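TRNA (adenine(58)-N(1))-methyltransferase TrmI (Thermus thermophilus, PDB 2PWY) catalyses the S-adenosyl-L-methionine-dependent methylation of N1 of adenosine 58 in tRNA and is required for growth at extreme temperatures. Local coordinates at residues A[222-227]-A[247-252]; A[186-191]-A[252-257]. One frame throughout, in Å; residues are numbered along the deposited sequence.

Interaction 1 (A[222-227]-A[247-252])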
loop_
_atom_site.group_PDB
_atom_site.type_symbol
_atom_site.label_atom_id
_atom_site.label_comp_id
_atom_site.label_asym_id
_atom_site.label_seq_id
_atom_site.Cartn_x
_atom_site.Cartn_y
_atom_site.Cartn_z
ATOM N N LEU A 222 3.434 12.714 -3.970
ATOM C CA LEU A 222 2.641 11.503 -3.783
ATOM C C LEU A 222 3.059 10.331 -4.645
ATOM O O LEU A 222 3.781 10.497 -5.637
ATOM C CB LEU A 222 1.149 11.799 -3.924
ATOM C CG LEU A 222 0.625 12.289 -5.272
ATOM C CD1 LEU A 222 0.280 11.093 -6.093
ATOM C CD2 LEU A 222 -0.621 13.143 -5.075
ATOM N N GLU A 223 2.620 9.152 -4.217
ATOM C CA GLU A 223 2.767 7.918 -4.967
ATOM C C GLU A 223 1.382 7.402 -5.309
ATOM O O GLU A 223 0.536 7.205 -4.417
ATOM C CB GLU A 223 3.446 6.836 -4.120
ATOM C CG GLU A 223 4.771 7.186 -3.527
ATOM C CD GLU A 223 5.220 6.120 -2.559
ATOM O OE1 GLU A 223 5.521 6.455 -1.393
ATOM O OE2 GLU A 223 5.236 4.934 -2.966
ATOM N N VAL A 224 1.159 7.176 -6.597
ATOM C CA VAL A 224 -0.078 6.588 -7.082
ATOM C C VAL A 224 0.088 5.072 -7.091
ATOM O O VAL A 224 1.087 4.547 -7.590
ATOM C CB VAL A 224 -0.432 7.112 -8.510
ATOM C CG1 VAL A 224 -1.686 6.451 -9.049
ATOM C CG2 VAL A 224 -0.610 8.636 -8.497
ATOM N N GLY A 225 -0.881 4.380 -6.505
ATOM C CA GLY A 225 -0.942 2.931 -6.581
ATOM C C GLY A 225 -2.281 2.506 -7.139
ATOM O O GLY A 225 -3.337 2.988 -6.691
ATOM N N TRP A 226 -2.241 1.608 -8.122
ATOM C CA TRP A 226 -3.449 0.915 -8.578
ATOM C C TRP A 226 -3.230 -0.551 -8.244
ATOM O O TRP A 226 -2.527 -1.285 -8.965
ATOM C CB TRP A 226 -3.695 1.108 -10.075
ATOM C CG TRP A 226 -4.235 2.469 -10.493
ATOM C CD1 TRP A 226 -4.338 3.598 -9.730
ATOM C CD2 TRP A 226 -4.711 2.822 -11.802
ATOM N NE1 TRP A 226 -4.861 4.635 -10.486
ATOM C CE2 TRP A 226 -5.099 4.180 -11.756
ATOM C CE3 TRP A 226 -4.845 2.117 -13.009
ATOM C CZ2 TRP A 226 -5.617 4.853 -12.879
ATOM C CZ3 TRP A 226 -5.369 2.780 -14.123
ATOM C CH2 TRP A 226 -5.742 4.132 -14.048
ATOM N N ARG A 227 -3.802 -0.955 -7.117
ATOM C CA ARG A 227 -3.625 -2.300 -6.584
ATOM C C ARG A 227 -4.632 -3.212 -7.250
ATOM O O ARG A 227 -5.828 -3.149 -6.957
ATOM C CB ARG A 227 -3.818 -2.274 -5.070
ATOM C CG ARG A 227 -3.612 -3.596 -4.361
ATOM C CD ARG A 227 -3.697 -3.350 -2.840
ATOM N NE ARG A 227 -3.600 -4.560 -2.007
ATOM C CZ ARG A 227 -2.513 -5.325 -1.891
ATOM N NH1 ARG A 227 -1.404 -5.061 -2.586
ATOM N NH2 ARG A 227 -2.545 -6.380 -1.093
ATOM N N ALA A 247 6.942 5.995 -10.272
ATOM C CA ALA A 247 7.534 7.275 -9.926
ATOM C C ALA A 247 6.714 8.023 -8.883
ATOM O O ALA A 247 5.543 7.713 -8.659
ATOM C CB ALA A 247 7.699 8.152 -11.183
ATOM N N PHE A 248 7.357 9.004 -8.256
ATOM C CA PHE A 248 6.686 9.982 -7.432
ATOM C C PHE A 248 6.167 11.111 -8.298
ATOM O O PHE A 248 6.774 11.431 -9.317
ATOM C CB PHE A 248 7.678 10.550 -6.419
ATOM C CG PHE A 248 8.258 9.508 -5.524
ATOM C CD1 PHE A 248 7.582 9.137 -4.373
ATOM C CD2 PHE A 248 9.453 8.870 -5.848
ATOM C CE1 PHE A 248 8.090 8.139 -3.536
ATOM C CE2 PHE A 248 9.984 7.882 -5.003
ATOM C CZ PHE A 248 9.296 7.513 -3.863
ATOM N N LEU A 249 5.057 11.710 -7.873
ATOM C CA LEU A 249 4.544 12.927 -8.502
ATOM C C LEU A 249 4.756 14.093 -7.551
ATOM O O LEU A 249 4.414 14.014 -6.361
ATOM C CB LEU A 249 3.051 12.791 -8.839
ATOM C CG LEU A 249 2.617 11.613 -9.719
ATOM C CD1 LEU A 249 1.139 11.721 -10.044
ATOM C CD2 LEU A 249 3.431 11.580 -10.984
ATOM N N VAL A 250 5.324 15.173 -8.074
ATOM C CA VAL A 250 5.614 16.373 -7.293
ATOM C C VAL A 250 4.831 17.544 -7.904
ATOM O O VAL A 250 5.036 17.877 -9.081
ATOM C CB VAL A 250 7.128 16.706 -7.303
ATOM C CG1 VAL A 250 7.385 17.969 -6.494
ATOM C CG2 VAL A 250 7.965 15.527 -6.753
ATOM N N ALA A 251 3.939 18.144 -7.112
ATOM C CA ALA A 251 3.107 19.257 -7.573
ATOM C C ALA A 251 3.577 20.548 -6.914
ATOM O O ALA A 251 3.713 20.623 -5.687
ATOM C CB ALA A 251 1.620 19.021 -7.253
ATOM N N LEU A 252 3.820 21.560 -7.737
ATOM C CA LEU A 252 4.187 22.895 -7.265
ATOM C C LEU A 252 3.121 23.869 -7.717
ATOM O O LEU A 252 2.609 23.734 -8.832
ATOM C CB LEU A 252 5.534 23.321 -7.884
ATOM C CG LEU A 252 6.716 22.346 -7.767
ATOM C CD1 LEU A 252 7.904 22.882 -8.578
ATOM C CD2 LEU A 252 7.097 22.166 -6.330
HETATM O O HOH W 1 2.893 7.997 -8.629
#

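Interaction 2 (A[186-191]-A[252-257]). Unlike the reference sequence in segment 252-257: G257 (reference Ala).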
loop_
_atom_site.group_PDB
_atom_site.type_symbol
_atom_site.label_atom_id
_atom_site.label_comp_id
_atom_site.label_asym_id
_atom_site.label_seq_id
_atom_site.Cartn_x
_atom_site.Cartn_y
_atom_site.Cartn_z
ATOM N N LEU A 186 8.198 31.091 -15.775
ATOM C CA LEU A 186 7.813 32.138 -16.721
ATOM C C LEU A 186 6.498 31.789 -17.425
ATOM O O LEU A 186 5.588 32.615 -17.487
ATOM C CB LEU A 186 8.923 32.359 -17.750
ATOM C CG LEU A 186 8.662 33.440 -18.801
ATOM C CD1 LEU A 186 8.751 34.812 -18.180
ATOM C CD2 LEU A 186 9.686 33.295 -19.902
ATOM N N ALA A 187 6.405 30.553 -17.919
ATOM C CA ALA A 187 5.269 30.087 -18.709
ATOM C C ALA A 187 3.955 29.987 -17.931
ATOM O O ALA A 187 2.899 30.316 -18.448
ATOM C CB ALA A 187 5.606 28.721 -19.361
ATOM N N LEU A 188 4.042 29.528 -16.689
ATOM C CA LEU A 188 2.868 29.121 -15.933
ATOM C C LEU A 188 2.085 30.281 -15.304
ATOM O O LEU A 188 2.657 31.127 -14.607
ATOM C CB LEU A 188 3.304 28.114 -14.856
ATOM C CG LEU A 188 2.217 27.462 -13.995
ATOM C CD1 LEU A 188 1.180 26.729 -14.872
ATOM C CD2 LEU A 188 2.879 26.504 -13.014
ATOM N N LYS A 189 0.770 30.292 -15.519
ATOM C CA LYS A 189 -0.105 31.280 -14.876
ATOM C C LYS A 189 0.002 31.208 -13.360
ATOM O O LYS A 189 0.078 30.108 -12.808
ATOM C CB LYS A 189 -1.555 31.034 -15.293
ATOM C CG LYS A 189 -1.835 31.451 -16.721
ATOM C CD LYS A 189 -3.237 31.070 -17.151
ATOM C CE LYS A 189 -3.421 31.380 -18.635
ATOM N NZ LYS A 189 -4.803 31.034 -19.047
ATOM N N PRO A 190 0.021 32.375 -12.673
ATOM C CA PRO A 190 -0.056 32.404 -11.217
ATOM C C PRO A 190 -1.174 31.513 -10.666
ATOM O O PRO A 190 -2.292 31.499 -11.197
ATOM C CB PRO A 190 -0.338 33.882 -10.916
ATOM C CG PRO A 190 0.408 34.603 -12.022
ATOM C CD PRO A 190 0.168 33.731 -13.248
ATOM N N ASP A 191 -0.848 30.780 -9.602
ATOM C CA ASP A 191 -1.791 29.949 -8.848
ATOM C C ASP A 191 -2.109 28.623 -9.559
ATOM O O ASP A 191 -2.865 27.813 -9.041
ATOM C CB ASP A 191 -3.079 30.723 -8.513
ATOM C CG ASP A 191 -3.620 30.364 -7.147
ATOM O OD1 ASP A 191 -2.799 30.145 -6.230
ATOM O OD2 ASP A 191 -4.853 30.282 -6.990
ATOM N N LEU A 252 3.820 21.560 -7.737
ATOM C CA LEU A 252 4.187 22.895 -7.265
ATOM C C LEU A 252 3.121 23.869 -7.717
ATOM O O LEU A 252 2.609 23.734 -8.832
ATOM C CB LEU A 252 5.534 23.321 -7.884
ATOM C CG LEU A 252 6.716 22.346 -7.767
ATOM C CD1 LEU A 252 7.904 22.882 -8.578
ATOM C CD2 LEU A 252 7.097 22.166 -6.330
ATOM N N ARG A 253 2.797 24.856 -6.877
ATOM C CA ARG A 253 1.875 25.914 -7.295
ATOM C C ARG A 253 2.651 27.189 -7.562
ATOM O O ARG A 253 3.469 27.600 -6.729
ATOM C CB ARG A 253 0.802 26.167 -6.233
ATOM C CG ARG A 253 -0.350 27.043 -6.709
ATOM C CD ARG A 253 -1.205 27.520 -5.544
ATOM N NE ARG A 253 -2.048 26.496 -4.920
ATOM C CZ ARG A 253 -3.316 26.243 -5.243
ATOM N NH1 ARG A 253 -3.907 26.882 -6.239
ATOM N NH2 ARG A 253 -3.983 25.308 -4.579
ATOM N N ARG A 254 2.387 27.805 -8.716
ATOM C CA ARG A 254 3.005 29.071 -9.129
ATOM C C ARG A 254 2.568 30.194 -8.197
ATOM O O ARG A 254 1.376 30.354 -7.926
ATOM C CB ARG A 254 2.594 29.400 -10.575
ATOM C CG ARG A 254 3.161 30.712 -11.179
ATOM C CD ARG A 254 4.681 30.690 -11.204
ATOM N NE ARG A 254 5.325 31.795 -11.939
ATOM C CZ ARG A 254 5.468 33.051 -11.501
ATOM N NH1 ARG A 254 4.944 33.450 -10.352
ATOM N NH2 ARG A 254 6.132 33.936 -12.239
ATOM N N TRP A 255 3.536 30.961 -7.710
ATOM C CA TRP A 255 3.264 32.125 -6.867
ATOM C C TRP A 255 2.342 33.124 -7.541
ATOM O O TRP A 255 2.339 33.238 -8.772
ATOM C CB TRP A 255 4.578 32.832 -6.549
ATOM C CG TRP A 255 5.382 32.216 -5.450
ATOM C CD1 TRP A 255 5.157 31.018 -4.810
ATOM C CD2 TRP A 255 6.578 32.757 -4.877
ATOM N NE1 TRP A 255 6.137 30.797 -3.867
ATOM C CE2 TRP A 255 7.019 31.847 -3.894
ATOM C CE3 TRP A 255 7.323 33.923 -5.106
ATOM C CZ2 TRP A 255 8.170 32.077 -3.127
ATOM C CZ3 TRP A 255 8.470 34.143 -4.346
ATOM C CH2 TRP A 255 8.876 33.225 -3.373
ATOM N N LYS A 256 1.570 33.840 -6.714
ATOM C CA LYS A 256 0.862 35.056 -7.111
ATOM C C LYS A 256 1.739 35.912 -8.016
ATOM O O LYS A 256 2.948 36.075 -7.767
ATOM C CB LYS A 256 0.484 35.870 -5.862
ATOM C CG LYS A 256 -0.357 37.110 -6.130
ATOM C CD LYS A 256 -0.561 37.925 -4.838
ATOM C CE LYS A 256 -1.586 39.033 -5.029
ATOM N NZ LYS A 256 -1.168 39.953 -6.102
ATOM N N GLY A 257 1.112 36.474 -9.043
ATOM C CA GLY A 257 1.799 37.254 -10.046
ATOM C C GLY A 257 2.273 38.625 -9.609
ATOM O O GLY A 257 1.796 39.187 -8.607
HETATM O O HOH W 2 -0.183 30.893 -5.561
#

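Interaction 1 (A[222-227]-A[247-252])
L222 O is approached by two donors from 247-252: L249 N makes a hydrogen bond of 2.8 Å to it, nearly straight at 175°, and F248 CA lies 3.5 Å from the same oxygen in a CA-H...O contact. The return bond, L222 N to L249 O at 2.9 Å, completes an antiparallel hydrogen-bonded pair. The N-to-C directions of the short segments differ by 134°, well short of antiparallel, and the strands diverge; a water bridges the opening, accepting from V224 N (2.8 Å) and donating to A247 O (2.7 Å).

On the face carrying L222 and L249, L249 CD1 meets V224 CG2 at 3.9 Å and also touches L222 CD1; helix 82-91 packs on V224 and L249. On the other face, E223 and F248 run side by side in the same direction, E223 CG lying 3.5 Å from F248 CE1. The extended chain sets the carboxylate beside CE1, its plane 66° from the ring, where it binds W229 of the second subunit and R227 of the third. Two direct bonds and one water bridge thus join neighbouring strands 216-232 and 248-254 of the class I methyltransferase sheet, while 222-227 also pairs antiparallel with a strand of the second subunit, continuing the sheet across the interface.

Interaction 2 (A[186-191]-A[252-257])
R253 and D191 lie side by side and point the same way, their guanidinium and carboxylate planes 33° apart. The polar contacts are made by NH1 of R253, which forms a salt bridge with D191 OD1 at 3.4 Å. A weak, well bent hydrogen bond also runs from R253 NH1 to D191 O (3.1 Å). The methylene R253 CD comes to 3.1 Å from D191 OD1. A turn at chi3 (-72°) in R253 brings the guanidinium back against D191. OD1 has further partners, H62 of the second subunit and a water that also donates to R254 O, while R253 NH2 forms a salt bridge with E68 of that subunit. With an alanine here instead of R253, D191 O and OD1 would probably lose their NH1 partner, and the salt bridge to E68 of the second subunit would go too.

R254 CB and CG turn instead to K189 O and L188 O, R254 CB lying 3.4 Å from K189 O. The backbone O of R254 takes the hydrogen bond of D191 N (2.8 Å), the donor standing 39° above the carbonyl plane. The side chain slides past L188 in the opposite direction, with R254 CB 3.8 Å from L188 CD2. Bent at chi2, it sends NE to A185 O at the end of helix 181-187, where the positive charge would be expected to suit the helix dipole. P190 CB is 3.5 Å from W255 O and equally near to G257 N.

The corner at 190-191 thus joins the end of helix 181-187, and the start of strand 192-198, to the C-terminal end of strand 248-254. R254 NE serves a backbone oxygen near the helix end, while R253 meets D191 and E68 of the second subunit, two carboxylates that would be expected to offset its charge and that of nearby K13 of the second subunit.

Interactions 1 and 2 sit toward the two ends of one strand, 248-254, with L252 belonging to both and their centres about 21 Å apart. Along the chain, interaction 1 is nested inside the loop that interaction 2 closes. The first joins strand 248-254 to 216-232, its neighbour in the sheet; the second ties its far end to the turn leading into 192-198, its neighbour on the other side. Only interaction 1 comes near the cofactor: the A247 side chain is about 10 Å from the bound S-adenosyl-L-homocysteine and about 7 Å from the side chain of D173, a binding residue. Interaction 2 lies away from that site. Both touch the second subunit.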